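Local coordinates for protein porin (Acinetobacter baumannii AB307-0294, PDB 5DL7) that forms an outer-membrane beta-barrel of the OprD porin family and probably lets small solutes, possibly including vanillate, diffuse through it, at residues E121-D126 with R150-E155; N264-G269 with S301-D306; Q361-D366 with N395-N400. All blocks are in the same frame, centred on the assembly; numbering follows the deposited sequence.

Interaction 1: E121-D126 with R150-E155. With C8E ((hydroxyethyloxy)tri(ethyloxy)octane), chain J.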
loop_
_atom_site.group_PDB
_atom_site.type_symbol
_atom_site.label_atom_id
_atom_site.label_comp_id
_atom_site.label_asym_id
_atom_site.label_seq_id
_atom_site.Cartn_x
_atom_site.Cartn_y
_atom_site.Cartn_z
ATOM N N GLU A 121 -19.576 -14.249 -5.810
ATOM C CA GLU A 121 -18.654 -15.112 -5.046
ATOM C C GLU A 121 -18.557 -14.647 -3.595
ATOM O O GLU A 121 -18.647 -13.446 -3.327
ATOM C CB GLU A 121 -17.298 -15.011 -5.641
ATOM C CG GLU A 121 -17.147 -15.579 -7.003
ATOM C CD GLU A 121 -15.852 -15.187 -7.678
ATOM O OE1 GLU A 121 -14.877 -15.984 -7.555
ATOM O OE2 GLU A 121 -15.806 -13.992 -8.077
ATOM N N LEU A 122 -18.547 -15.619 -2.672
ATOM C CA LEU A 122 -18.484 -15.355 -1.259
ATOM C C LEU A 122 -17.123 -16.030 -0.798
ATOM O O LEU A 122 -16.861 -17.158 -1.145
ATOM C CB LEU A 122 -19.669 -15.995 -0.602
ATOM C CG LEU A 122 -19.717 -15.857 0.958
ATOM C CD1 LEU A 122 -19.815 -14.435 1.294
ATOM C CD2 LEU A 122 -20.859 -16.671 1.584
ATOM N N PHE A 123 -16.370 -15.311 0.002
ATOM C CA PHE A 123 -15.060 -15.737 0.529
ATOM C C PHE A 123 -15.076 -15.571 2.042
ATOM O O PHE A 123 -15.584 -14.547 2.484
ATOM C CB PHE A 123 -13.926 -14.898 0.031
ATOM C CG PHE A 123 -13.800 -14.827 -1.491
ATOM C CD1 PHE A 123 -14.569 -13.885 -2.224
ATOM C CD2 PHE A 123 -12.826 -15.561 -2.150
ATOM C CE1 PHE A 123 -14.504 -13.799 -3.653
ATOM C CE2 PHE A 123 -12.725 -15.500 -3.602
ATOM C CZ PHE A 123 -13.579 -14.611 -4.308
ATOM N N VAL A 124 -14.681 -16.651 2.799
ATOM C CA VAL A 124 -14.717 -16.611 4.223
ATOM C C VAL A 124 -13.326 -17.052 4.692
ATOM O O VAL A 124 -12.851 -18.137 4.290
ATOM C CB VAL A 124 -15.799 -17.573 4.758
ATOM C CG1 VAL A 124 -15.678 -17.552 6.300
ATOM C CG2 VAL A 124 -17.181 -17.119 4.298
ATOM N N GLY A 125 -12.719 -16.260 5.525
ATOM C CA GLY A 125 -11.404 -16.612 6.102
ATOM C C GLY A 125 -10.446 -15.524 5.996
ATOM O O GLY A 125 -10.714 -14.366 6.324
ATOM N N ASP A 126 -9.240 -15.863 5.532
ATOM C CA ASP A 126 -8.147 -14.957 5.424
ATOM C C ASP A 126 -8.285 -14.201 4.058
ATOM O O ASP A 126 -8.651 -14.898 3.123
ATOM C CB ASP A 126 -6.828 -15.655 5.476
ATOM C CG ASP A 126 -6.497 -16.284 7.111
ATOM O OD1 ASP A 126 -6.245 -15.425 8.191
ATOM O OD2 ASP A 126 -6.579 -17.577 7.255
ATOM N N ARG A 150 -15.863 -11.701 2.546
ATOM C CA ARG A 150 -15.820 -10.808 1.338
ATOM C C ARG A 150 -16.918 -11.357 0.414
ATOM O O ARG A 150 -17.055 -12.504 0.178
ATOM C CB ARG A 150 -14.481 -10.889 0.610
ATOM C CG ARG A 150 -14.291 -9.993 -0.674
ATOM C CD ARG A 150 -13.121 -10.448 -1.496
ATOM N NE ARG A 150 -12.905 -9.477 -2.565
ATOM C CZ ARG A 150 -12.329 -9.785 -3.753
ATOM N NH1 ARG A 150 -11.820 -10.907 -3.947
ATOM N NH2 ARG A 150 -12.261 -8.850 -4.694
ATOM N N PHE A 151 -17.665 -10.433 -0.174
ATOM C CA PHE A 151 -18.661 -10.806 -1.211
ATOM C C PHE A 151 -18.354 -9.918 -2.455
ATOM O O PHE A 151 -18.032 -8.719 -2.364
ATOM C CB PHE A 151 -20.045 -10.478 -0.772
ATOM C CG PHE A 151 -21.091 -10.745 -1.897
ATOM C CD1 PHE A 151 -21.516 -11.962 -2.107
ATOM C CD2 PHE A 151 -21.530 -9.627 -2.710
ATOM C CE1 PHE A 151 -22.426 -12.275 -3.140
ATOM C CE2 PHE A 151 -22.450 -9.900 -3.739
ATOM C CZ PHE A 151 -22.873 -11.207 -3.924
ATOM N N VAL A 152 -18.424 -10.592 -3.620
ATOM C CA VAL A 152 -18.065 -9.913 -4.880
ATOM C C VAL A 152 -19.146 -10.359 -5.870
ATOM O O VAL A 152 -19.522 -11.548 -5.964
ATOM C CB VAL A 152 -16.761 -10.272 -5.507
ATOM C CG1 VAL A 152 -16.540 -9.531 -6.817
ATOM C CG2 VAL A 152 -15.685 -9.830 -4.671
ATOM N N SER A 153 -19.782 -9.361 -6.572
ATOM C CA SER A 153 -20.752 -9.748 -7.672
ATOM C C SER A 153 -20.227 -9.110 -8.932
ATOM O O SER A 153 -20.012 -7.896 -9.024
ATOM C CB SER A 153 -22.157 -9.313 -7.446
ATOM O OG SER A 153 -22.978 -9.717 -8.516
ATOM N N ASN A 154 -20.239 -9.935 -9.980
ATOM C CA ASN A 154 -19.917 -9.439 -11.328
ATOM C C ASN A 154 -21.125 -9.665 -12.197
ATOM O O ASN A 154 -21.065 -9.830 -13.431
ATOM C CB ASN A 154 -18.678 -10.092 -11.867
ATOM C CG ASN A 154 -17.446 -9.416 -11.350
ATOM O OD1 ASN A 154 -16.721 -9.944 -10.527
ATOM N ND2 ASN A 154 -17.276 -8.211 -11.674
ATOM N N GLU A 155 -22.281 -9.858 -11.569
ATOM C CA GLU A 155 -23.513 -10.092 -12.352
ATOM C C GLU A 155 -23.892 -8.951 -13.302
ATOM O O GLU A 155 -24.478 -9.241 -14.387
ATOM C CB GLU A 155 -24.724 -10.269 -11.464
ATOM C CG GLU A 155 -24.869 -11.584 -10.755
ATOM C CD GLU A 155 -25.092 -12.756 -11.733
ATOM O OE1 GLU A 155 -26.135 -12.845 -12.289
ATOM O OE2 GLU A 155 -24.183 -13.512 -12.046
HETATM C C10 C8E J . -16.360 -13.207 10.499
HETATM C C11 C8E J . -15.067 -14.030 10.737
HETATM O O12 C8E J . -15.109 -15.281 10.021
HETATM C C13 C8E J . -13.869 -15.872 9.483
HETATM C C14 C8E J . -12.817 -16.511 10.443
HETATM O O15 C8E J . -11.855 -17.182 9.570
HETATM C C16 C8E J . -10.763 -18.002 9.962
HETATM C C17 C8E J . -9.949 -18.639 8.796
HETATM O O18 C8E J . -11.030 -19.376 8.225
HETATM C C19 C8E J . -10.753 -20.100 7.066
HETATM C C20 C8E J . -12.168 -20.607 6.737
HETATM O O21 C8E J . -12.013 -21.632 5.789
#
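R150 sends CG away from its own N (chi1 -180°) and runs extended out to NE, while F123 turns its ring back beside its backbone N (chi1 -56°); the two side chains thus lie alongside each other and point the same way. The aliphatic part of R150 lines the ring, with CD 3.8 Å from CD1 of F123, and the guanidinium arrives over one ring face, NH1 lying 4.0 Å from CE1. The two planes are turned only 30° apart. Carbonyl O of R150 lies in the ring plane at the edge of F123, 3.7 Å from CD1. V152 extends the cluster: its CG2 sits over one face of the R150 guanidinium, toward the rim, and 4.3 Å from CE1 of F123. Beneath these groups runs the antiparallel pairing of barrel strands 120-124 and 149-153, neighbours in the wall of an OprD-type porin. E121 with V152 and F123 with R150 are hydrogen-bonded pairs, and E121 N to V152 O, at 2.7 Å, is the shortest of their four bonds. L122 and F151 form the non-hydrogen-bonded pair between them and turn to the outer surface, where L122 CD1 meets F151 CB at 4.5 Å. E121, F123, R150 and V152 face the barrel interior. There R150 NH2 forms a salt bridge with E162 of strand 159-170, and E121 OE1 is hydrogen-bonded to OH of Y61, in the turn between strands 46-58 and 66-79. Where the chain turns a corner, G125 CA lies 3.5 Å from O18 of a detergent molecule.

Interaction 2: N264-G269 with S301-D306. With C8E ((hydroxyethyloxy)tri(ethyloxy)octane), chain L.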
loop_
_atom_site.group_PDB
_atom_site.type_symbol
_atom_site.label_atom_id
_atom_site.label_comp_id
_atom_site.label_asym_id
_atom_site.label_seq_id
_atom_site.Cartn_x
_atom_site.Cartn_y
_atom_site.Cartn_z
ATOM N N ASN A 264 -12.386 15.214 8.096
ATOM C CA ASN A 264 -11.439 15.347 7.016
ATOM C C ASN A 264 -12.127 15.126 5.652
ATOM O O ASN A 264 -12.903 14.212 5.506
ATOM C CB ASN A 264 -10.321 14.300 7.189
ATOM C CG ASN A 264 -9.299 14.447 6.108
ATOM O OD1 ASN A 264 -9.292 13.706 5.099
ATOM N ND2 ASN A 264 -8.323 15.363 6.337
ATOM N N ARG A 265 -11.750 15.968 4.748
ATOM C CA ARG A 265 -11.905 15.659 3.296
ATOM C C ARG A 265 -10.567 15.677 2.720
ATOM O O ARG A 265 -9.741 16.541 3.038
ATOM C CB ARG A 265 -12.762 16.718 2.538
ATOM C CG ARG A 265 -14.245 16.586 2.754
ATOM C CD ARG A 265 -14.756 16.874 4.130
ATOM N NE ARG A 265 -14.493 18.224 4.493
ATOM C CZ ARG A 265 -14.509 18.742 5.721
ATOM N NH1 ARG A 265 -14.180 20.030 5.941
ATOM N NH2 ARG A 265 -14.690 17.902 6.717
ATOM N N HIS A 266 -10.267 14.737 1.825
ATOM C CA HIS A 266 -8.955 14.690 1.217
ATOM C C HIS A 266 -9.092 14.476 -0.313
ATOM O O HIS A 266 -9.818 13.533 -0.700
ATOM C CB HIS A 266 -8.112 13.552 1.845
ATOM C CG HIS A 266 -6.664 13.706 1.493
ATOM N ND1 HIS A 266 -6.163 13.291 0.298
ATOM C CD2 HIS A 266 -5.628 14.323 2.163
ATOM C CE1 HIS A 266 -4.899 13.698 0.229
ATOM N NE2 HIS A 266 -4.573 14.334 1.338
ATOM N N ILE A 267 -8.463 15.357 -1.078
ATOM C CA ILE A 267 -8.552 15.197 -2.561
ATOM C C ILE A 267 -7.165 14.990 -2.989
ATOM O O ILE A 267 -6.228 15.642 -2.517
ATOM C CB ILE A 267 -9.256 16.470 -3.136
ATOM C CG1 ILE A 267 -9.378 16.320 -4.608
ATOM C CG2 ILE A 267 -8.349 17.623 -2.901
ATOM C CD1 ILE A 267 -10.329 15.194 -4.972
ATOM N N SER A 268 -6.956 14.080 -3.950
ATOM C CA SER A 268 -5.650 13.873 -4.574
ATOM C C SER A 268 -5.814 13.512 -6.028
ATOM O O SER A 268 -6.816 12.881 -6.413
ATOM C CB SER A 268 -4.840 12.875 -3.804
ATOM O OG SER A 268 -5.390 11.576 -3.661
ATOM N N GLY A 269 -4.858 13.966 -6.826
ATOM C CA GLY A 269 -4.945 13.640 -8.291
ATOM C C GLY A 269 -3.531 13.584 -8.835
ATOM O O GLY A 269 -2.628 14.355 -8.455
ATOM N N SER A 301 -0.948 5.450 3.634
ATOM C CA SER A 301 -2.167 6.251 3.250
ATOM C C SER A 301 -2.685 5.898 1.893
ATOM O O SER A 301 -1.906 5.560 0.949
ATOM C CB SER A 301 -1.719 7.760 3.231
ATOM O OG SER A 301 -2.839 8.534 2.774
ATOM N N PRO A 302 -3.965 5.849 1.717
ATOM C CA PRO A 302 -4.619 5.466 0.475
ATOM C C PRO A 302 -4.721 6.486 -0.640
ATOM O O PRO A 302 -5.301 6.220 -1.669
ATOM C CB PRO A 302 -6.000 4.982 0.922
ATOM C CG PRO A 302 -6.300 5.973 1.976
ATOM C CD PRO A 302 -4.979 6.028 2.791
ATOM N N VAL A 303 -4.079 7.622 -0.435
ATOM C CA VAL A 303 -4.133 8.735 -1.398
ATOM C C VAL A 303 -3.242 8.468 -2.585
ATOM O O VAL A 303 -2.475 7.541 -2.641
ATOM C CB VAL A 303 -3.719 10.030 -0.630
ATOM C CG1 VAL A 303 -4.596 10.343 0.575
ATOM C CG2 VAL A 303 -2.268 10.013 -0.271
ATOM N N VAL A 304 -3.399 9.318 -3.603
ATOM C CA VAL A 304 -2.778 8.971 -4.854
ATOM C C VAL A 304 -1.296 8.945 -4.841
ATOM O O VAL A 304 -0.669 8.217 -5.574
ATOM C CB VAL A 304 -3.349 9.842 -6.020
ATOM C CG1 VAL A 304 -2.791 11.149 -6.041
ATOM C CG2 VAL A 304 -2.813 9.317 -7.378
ATOM N N LEU A 305 -0.728 9.874 -4.137
ATOM C CA LEU A 305 0.788 9.995 -4.080
ATOM C C LEU A 305 1.258 9.050 -2.987
ATOM O O LEU A 305 0.904 9.223 -1.797
ATOM C CB LEU A 305 1.252 11.473 -3.897
ATOM C CG LEU A 305 0.689 12.455 -4.854
ATOM C CD1 LEU A 305 1.298 13.815 -4.576
ATOM C CD2 LEU A 305 1.060 11.965 -6.276
ATOM N N ASP A 306 1.939 7.972 -3.314
ATOM C CA ASP A 306 2.345 6.916 -2.340
ATOM C C ASP A 306 3.874 6.927 -2.173
ATOM O O ASP A 306 4.639 6.125 -2.643
ATOM C CB ASP A 306 1.961 5.546 -2.862
ATOM C CG ASP A 306 2.560 5.224 -4.262
ATOM O OD1 ASP A 306 2.906 6.195 -5.223
ATOM O OD2 ASP A 306 2.663 3.933 -4.545
HETATM C C11 C8E L . -16.223 20.735 2.348
HETATM O O12 C8E L . -14.801 20.269 2.499
HETATM C C13 C8E L . -13.915 21.083 1.770
HETATM C C14 C8E L . -13.813 22.428 2.493
HETATM O O15 C8E L . -13.643 22.301 3.963
HETATM C C16 C8E L . -13.223 23.575 4.407
HETATM C C17 C8E L . -12.882 23.455 5.870
HETATM O O18 C8E L . -14.100 23.136 6.548
HETATM C C19 C8E L . -13.878 23.081 7.979
HETATM C C20 C8E L . -14.976 22.312 8.667
HETATM O O21 C8E L . -14.828 20.848 8.593
#
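S268 OG accepts a hydrogen bond from V304 N, 3.0 Å long and nearly straight (163° at the hydrogen). It ties the barrel strand 263-275 to the long loop between strands 278-288 and 318-327, which folds inward into the lumen of the porin barrel. The serine hydroxyl reaches the loop from a position between its own N and carbonyl carbon (chi1 60°), and it accepts from a backbone N-H of an irregular loop. V304 closes over the same serine: its CG1 lies only 3.5 Å from S268 CB, tighter than usual carbon contact, and 3.6 Å from G269 N. Two residues earlier on the strand, H266 also faces the loop, and V303 lays CG1 over one face of its imidazole, 3.4 Å from ND1, the two side chains crossing at about a right angle. M285 of the adjoining strand touches H266, S268 and V303, so the methyl-on-ring contact is walled on that side. P302 O is held by R247 from the strand on the other flank, which fixes the loop a second time. R265 points to the outer surface of the barrel instead, where NH2 forms a salt bridge with D263 and the ether chain of a detergent molecule curls round the guanidinium: NE donates to O12 at 2.9 Å, and NH1 donates to both O21, at 2.8 Å, and O15.

Interaction 3: Q361-D366 with N395-N400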
loop_
_atom_site.group_PDB
_atom_site.type_symbol
_atom_site.label_atom_id
_atom_site.label_comp_id
_atom_site.label_asym_id
_atom_site.label_seq_id
_atom_site.Cartn_x
_atom_site.Cartn_y
_atom_site.Cartn_z
ATOM N N GLN A 361 1.860 27.987 14.077
ATOM C CA GLN A 361 3.004 27.391 13.390
ATOM C C GLN A 361 2.562 26.312 12.379
ATOM O O GLN A 361 1.753 25.446 12.747
ATOM C CB GLN A 361 4.026 26.904 14.391
ATOM C CG GLN A 361 5.247 26.289 13.787
ATOM C CD GLN A 361 6.303 25.960 14.852
ATOM O OE1 GLN A 361 6.028 25.663 16.032
ATOM N NE2 GLN A 361 7.481 25.920 14.404
ATOM N N ARG A 362 3.204 26.339 11.210
ATOM C CA ARG A 362 2.988 25.302 10.219
ATOM C C ARG A 362 4.244 24.640 9.791
ATOM O O ARG A 362 5.367 25.222 9.857
ATOM C CB ARG A 362 2.163 25.789 9.044
ATOM C CG ARG A 362 0.792 26.354 9.410
ATOM C CD ARG A 362 -0.240 25.229 9.776
ATOM N NE ARG A 362 -1.484 25.849 10.122
ATOM C CZ ARG A 362 -1.884 26.166 11.322
ATOM N NH1 ARG A 362 -1.105 26.008 12.367
ATOM N NH2 ARG A 362 -3.044 26.774 11.517
ATOM N N PHE A 363 4.170 23.416 9.308
ATOM C CA PHE A 363 5.287 22.593 8.971
ATOM C C PHE A 363 5.280 22.257 7.436
ATOM O O PHE A 363 4.346 22.556 6.705
ATOM C CB PHE A 363 5.315 21.320 9.863
ATOM C CG PHE A 363 5.367 21.621 11.339
ATOM C CD1 PHE A 363 6.586 21.929 11.886
ATOM C CD2 PHE A 363 4.197 21.882 12.063
ATOM C CE1 PHE A 363 6.807 22.286 13.195
ATOM C CE2 PHE A 363 4.358 22.216 13.435
ATOM C CZ PHE A 363 5.617 22.432 13.941
ATOM N N LYS A 364 6.425 21.674 7.048
ATOM C CA LYS A 364 6.667 21.377 5.646
ATOM C C LYS A 364 7.484 20.128 5.538
ATOM O O LYS A 364 8.281 19.723 6.463
ATOM C CB LYS A 364 7.218 22.627 4.859
ATOM C CG LYS A 364 8.525 23.057 5.304
ATOM C CD LYS A 364 8.875 24.409 4.698
ATOM C CE LYS A 364 10.254 24.697 5.335
ATOM N NZ LYS A 364 10.766 25.933 4.867
ATOM N N GLU A 365 7.383 19.455 4.366
ATOM C CA GLU A 365 8.203 18.235 4.086
ATOM C C GLU A 365 8.412 18.061 2.602
ATOM O O GLU A 365 7.577 18.569 1.815
ATOM C CB GLU A 365 7.581 16.955 4.699
ATOM C CG GLU A 365 6.216 16.714 4.108
ATOM C CD GLU A 365 5.429 15.558 4.771
ATOM O OE1 GLU A 365 6.070 14.623 5.282
ATOM O OE2 GLU A 365 4.158 15.393 4.559
ATOM N N ASP A 366 9.467 17.397 2.217
ATOM C CA ASP A 366 9.687 17.139 0.774
ATOM C C ASP A 366 10.439 15.859 0.570
ATOM O O ASP A 366 11.162 15.385 1.457
ATOM C CB ASP A 366 10.199 18.308 -0.014
ATOM C CG ASP A 366 11.660 18.689 0.197
ATOM O OD1 ASP A 366 12.330 18.175 1.115
ATOM O OD2 ASP A 366 12.191 19.559 -0.594
ATOM N N ASN A 395 12.043 17.023 6.595
ATOM C CA ASN A 395 10.931 17.801 7.136
ATOM C C ASN A 395 11.425 18.699 8.247
ATOM O O ASN A 395 12.616 18.535 8.672
ATOM C CB ASN A 395 9.720 16.916 7.611
ATOM C CG ASN A 395 9.969 16.142 8.874
ATOM O OD1 ASN A 395 10.627 16.632 9.829
ATOM N ND2 ASN A 395 9.496 14.927 8.909
ATOM N N ASP A 396 10.609 19.656 8.703
ATOM C CA ASP A 396 10.995 20.518 9.788
ATOM C C ASP A 396 10.066 20.214 11.021
ATOM O O ASP A 396 9.849 21.061 11.895
ATOM C CB ASP A 396 10.951 21.986 9.385
ATOM C CG ASP A 396 9.547 22.537 9.052
ATOM O OD1 ASP A 396 8.580 21.701 8.962
ATOM O OD2 ASP A 396 9.402 23.753 8.769
ATOM N N MET A 397 9.562 19.027 11.086
ATOM C CA MET A 397 8.625 18.618 12.142
ATOM C C MET A 397 9.373 18.291 13.417
ATOM O O MET A 397 10.553 17.909 13.397
ATOM C CB MET A 397 7.738 17.390 11.713
ATOM C CG MET A 397 6.903 17.763 10.591
ATOM S SD MET A 397 5.739 16.255 10.291
ATOM C CE MET A 397 5.718 16.285 8.593
ATOM N N PRO A 398 8.723 18.308 14.563
ATOM C CA PRO A 398 9.326 18.014 15.789
ATOM C C PRO A 398 9.705 16.532 15.956
ATOM O O PRO A 398 9.253 15.643 15.231
ATOM C CB PRO A 398 8.296 18.396 16.843
ATOM C CG PRO A 398 7.303 19.208 16.052
ATOM C CD PRO A 398 7.391 18.827 14.679
ATOM N N THR A 399 10.639 16.332 16.833
ATOM C CA THR A 399 11.212 14.991 16.984
ATOM C C THR A 399 10.315 13.903 17.554
ATOM O O THR A 399 10.644 12.719 17.484
ATOM C CB THR A 399 12.580 15.050 17.816
ATOM O OG1 THR A 399 12.242 15.470 19.085
ATOM C CG2 THR A 399 13.475 15.975 17.122
ATOM N N ASN A 400 9.122 14.242 18.106
ATOM C CA ASN A 400 8.217 13.272 18.651
ATOM C C ASN A 400 7.234 12.813 17.548
ATOM O O ASN A 400 6.257 12.074 17.879
ATOM C CB ASN A 400 7.509 13.828 19.821
ATOM C CG ASN A 400 6.618 15.078 19.486
ATOM O OD1 ASN A 400 7.006 15.890 18.688
ATOM N ND2 ASN A 400 5.489 15.228 20.166
HETATM O O HOH W 1 7.310 25.135 7.910
#
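An Asx turn, in which N395 OD1 accepts from M397 N, begins the loop that leaves strand 384-395 at the rim of the barrel, presumably the extracellular one. Here the loop folds against the start of strand 363-375. The last pairing of the two strands is E365 with N395, antiparallel and non-hydrogen-bonded, with their CB atoms 3.6 Å apart. One residue on, D396 holds K364 at both backbone positions: D396 N donates to K364 O at 3.2 Å, and K364 N donates to D396 OD1 at 2.9 Å, meeting it on the syn side and 26° out of the carboxylate plane. A chi1 of 65° sets CG of D396 between its backbone N and carbonyl carbon, which turns OD1 to that N-H. The aspartate side chain thereby stands in for the backbone carbonyl that would continue the sheet. Its other oxygen, OD2, receives a water that also donates to R362 O, and it lies beside the methylene chain of K364, 3.6 Å from CG. F363 fits under this polar bridge. Its ring meets D396 O edge-on, with CD1 3.4 Å from that oxygen, and stands almost perpendicular to the carboxylate. P398 supplies an off-centre CH-pi contact, its CD 4.3 Å from the ring centroid, and Y358 packs edge-to-face against the same ring. M397 brings CG to F363 CB and bends its terminal methyl toward the E365 carboxylate, CE lying 3.7 Å from OE1, an oxygen already hydrogen-bonded to Y393 and S310. D396 is probably ionised, its charge stabilised by a backbone N-H on one oxygen and a donated water hydrogen on the other, with the K364 ammonium, NZ 4.7 Å from OD2, near enough to add a longer-range attraction.

Overall arrangement
The three contacts follow one another along the chain without overlap, and each involves at least one strand of the antiparallel barrel wall. Interaction 1 joins neighbouring strands 120-124 and 149-153; interaction 2 fastens an inward-folded loop to strand 263-275; interaction 3 closes the rim end of neighbouring strands 363-375 and 384-395. Interactions 2 and 3 are closest, their centres 19 Å apart and nearest atoms about 9 Å. Interaction 1 lies 27 Å from interaction 2 and 43 Å from interaction 3, centre to centre, with interactions 1 and 3 on opposite sides of the chain's centre. The loop held inside the barrel probably narrows the presumed solute path, while the other two contacts join strands within the wall and at its rim.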